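Side-chain contact in ORF 37 (Human herpesvirus 8 type M, PDB 3FHD), which acts as an endonuclease and exonuclease on viral DNA, helping to process branched or non-linear intermediates into unit-length genomes for packaging: residues 206-211 with 429-434. Sequence-based numbering, arbitrary orientation.
Sequences EEVVKT and GFFRKR
Lys210 NZ is gripped by three groups on helix 203-217 and beyond it, while Val208 and Val209 of the same helix meet Phe431 and Gly429. The ammonium forms a salt bridge with Glu207 OE2, with Lys210 NZ 3.6 Å from that oxygen. It also donates to the carbonyl oxygens of Asp243 and Leu225. Asp243 is a magnesium ligand, and the lysine bonds its backbone oxygen, which probably helps to hold that residue near the helix.

The contact with strand 423-432 is apolar. Val208 CG1 comes to the edge of the Phe431 ring, near its plane, 3.9 Å from CE1. Val209 CG2 approaches the same ring obliquely, 4.0 Å from Phe431 CZ. With CG anti to its carbonyl carbon (chi1 -65°), Phe431 places CE1 and CZ against the two valines. Val209 CG2 also lies 3.9 Å from Gly429 CA, packing directly on the strand backbone.

The axes of residues 206-211 and 429-432 come within 9.2 Å, with their N-to-C directions 116° apart. This is a helix packed on the central sheet of the PD-(D/E)XK nuclease fold. Val209 also touches Ile267, another magnesium ligand. The valines and the phenylalanine thus make a buried apolar seam, and the lysine charge is probably balanced by Glu207 and the two carbonyl oxygens.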
loop_
_atom_site.group_PDB
_atom_site.type_symbol
_atom_site.label_atom_id
_atom_site.label_comp_id
_atom_site.label_asym_id
_atom_site.label_seq_id
_atom_site.Cartn_x
_atom_site.Cartn_y
_atom_site.Cartn_z
ATOM N N GLU A 206 3.231 6.072 11.934
ATOM C CA GLU A 206 3.659 5.952 10.542
ATOM C C GLU A 206 4.192 7.250 9.979
ATOM O O GLU A 206 5.200 7.236 9.277
ATOM C CB GLU A 206 2.581 5.333 9.640
ATOM C CG GLU A 206 2.467 3.849 9.937
ATOM C CD GLU A 206 1.782 3.053 8.831
ATOM O OE1 GLU A 206 1.608 3.602 7.708
ATOM O OE2 GLU A 206 1.436 1.870 9.107
ATOM N N GLU A 207 3.547 8.371 10.319
ATOM C CA GLU A 207 4.005 9.680 9.852
ATOM C C GLU A 207 5.379 10.024 10.413
ATOM O O GLU A 207 6.182 10.691 9.734
ATOM C CB GLU A 207 3.020 10.805 10.234
ATOM C CG GLU A 207 1.758 10.881 9.380
ATOM C CD GLU A 207 2.058 11.005 7.898
ATOM O OE1 GLU A 207 2.785 11.953 7.491
ATOM O OE2 GLU A 207 1.547 10.153 7.138
ATOM N N VAL A 208 5.647 9.587 11.652
ATOM C CA VAL A 208 6.955 9.830 12.245
ATOM C C VAL A 208 8.029 9.083 11.468
ATOM O O VAL A 208 9.097 9.654 11.166
ATOM C CB VAL A 208 7.005 9.479 13.753
ATOM C CG1 VAL A 208 8.451 9.403 14.236
ATOM C CG2 VAL A 208 6.252 10.529 14.551
ATOM N N VAL A 209 7.763 7.812 11.148
ATOM C CA VAL A 209 8.725 7.061 10.354
ATOM C C VAL A 209 8.973 7.709 8.972
ATOM O O VAL A 209 10.125 7.759 8.524
ATOM C CB VAL A 209 8.364 5.568 10.200
ATOM C CG1 VAL A 209 9.415 4.835 9.310
ATOM C CG2 VAL A 209 8.248 4.903 11.583
ATOM N N LYS A 210 7.922 8.194 8.307
ATOM C CA LYS A 210 8.105 8.922 7.022
ATOM C C LYS A 210 9.070 10.071 7.184
ATOM O O LYS A 210 9.973 10.244 6.354
ATOM C CB LYS A 210 6.795 9.515 6.487
ATOM C CG LYS A 210 5.811 8.518 6.016
ATOM C CD LYS A 210 4.687 9.128 5.184
ATOM C CE LYS A 210 3.507 8.151 5.246
ATOM N NZ LYS A 210 2.462 8.313 4.205
ATOM N N THR A 211 8.871 10.871 8.235
ATOM C CA THR A 211 9.799 11.989 8.539
ATOM C C THR A 211 11.258 11.555 8.722
ATOM O O THR A 211 12.175 12.242 8.244
ATOM C CB THR A 211 9.350 12.808 9.759
ATOM O OG1 THR A 211 7.981 13.178 9.585
ATOM C CG2 THR A 211 10.187 14.114 9.879
ATOM N N GLY A 429 9.556 0.915 12.449
ATOM C CA GLY A 429 9.810 1.858 13.534
ATOM C C GLY A 429 9.469 1.302 14.911
ATOM O O GLY A 429 8.503 0.576 15.065
ATOM N N PHE A 430 10.275 1.669 15.906
ATOM C CA PHE A 430 10.119 1.245 17.300
ATOM C C PHE A 430 10.057 2.513 18.107
ATOM O O PHE A 430 10.683 3.535 17.724
ATOM C CB PHE A 430 11.308 0.406 17.766
ATOM C CG PHE A 430 11.437 -0.926 17.069
ATOM C CD1 PHE A 430 10.941 -2.089 17.656
ATOM C CD2 PHE A 430 12.069 -1.022 15.826
ATOM C CE1 PHE A 430 11.047 -3.313 17.023
ATOM C CE2 PHE A 430 12.197 -2.258 15.188
ATOM C CZ PHE A 430 11.676 -3.404 15.780
ATOM N N PHE A 431 9.293 2.471 19.194
ATOM C CA PHE A 431 8.916 3.691 19.920
ATOM C C PHE A 431 8.989 3.525 21.439
ATOM O O PHE A 431 9.032 2.398 21.953
ATOM C CB PHE A 431 7.502 4.169 19.520
ATOM C CG PHE A 431 7.378 4.606 18.085
ATOM C CD1 PHE A 431 7.546 5.943 17.726
ATOM C CD2 PHE A 431 7.079 3.683 17.089
ATOM C CE1 PHE A 431 7.424 6.358 16.391
ATOM C CE2 PHE A 431 6.968 4.097 15.744
ATOM C CZ PHE A 431 7.159 5.445 15.410
ATOM N N ARG A 432 9.007 4.667 22.128
ATOM C CA ARG A 432 8.869 4.728 23.576
ATOM C C ARG A 432 7.867 5.802 24.036
ATOM O O ARG A 432 7.626 6.805 23.344
ATOM C CB ARG A 432 10.234 4.890 24.269
ATOM C CG ARG A 432 10.857 6.290 24.179
ATOM C CD ARG A 432 12.097 6.382 25.080
ATOM N NE ARG A 432 12.763 7.698 25.012
ATOM C CZ ARG A 432 12.333 8.803 25.618
ATOM N NH1 ARG A 432 11.208 8.800 26.331
ATOM N NH2 ARG A 432 13.038 9.935 25.518
ATOM N N LYS A 433 7.260 5.558 25.197
ATOM C CA LYS A 433 6.419 6.553 25.835
ATOM C C LYS A 433 7.224 7.799 26.221
ATOM O O LYS A 433 8.412 7.718 26.584
ATOM C CB LYS A 433 5.732 5.970 27.077
ATOM C CG LYS A 433 4.700 4.846 26.811
ATOM C CD LYS A 433 3.592 5.295 25.814
ATOM C CE LYS A 433 2.412 4.298 25.786
ATOM N NZ LYS A 433 1.372 4.677 24.761
ATOM N N ARG A 434 6.563 8.950 26.138
ATOM C CA ARG A 434 7.087 10.188 26.713
ATOM C C ARG A 434 7.012 10.147 28.227
ATOM O O ARG A 434 6.054 9.622 28.799
ATOM C CB ARG A 434 6.311 11.394 26.208
ATOM C CG ARG A 434 6.543 11.677 24.787
ATOM C CD ARG A 434 5.687 12.864 24.401
ATOM N NE ARG A 434 5.645 13.038 22.955
ATOM C CZ ARG A 434 6.286 14.012 22.317
ATOM N NH1 ARG A 434 7.009 14.895 23.021
ATOM N NH2 ARG A 434 6.198 14.110 20.993
#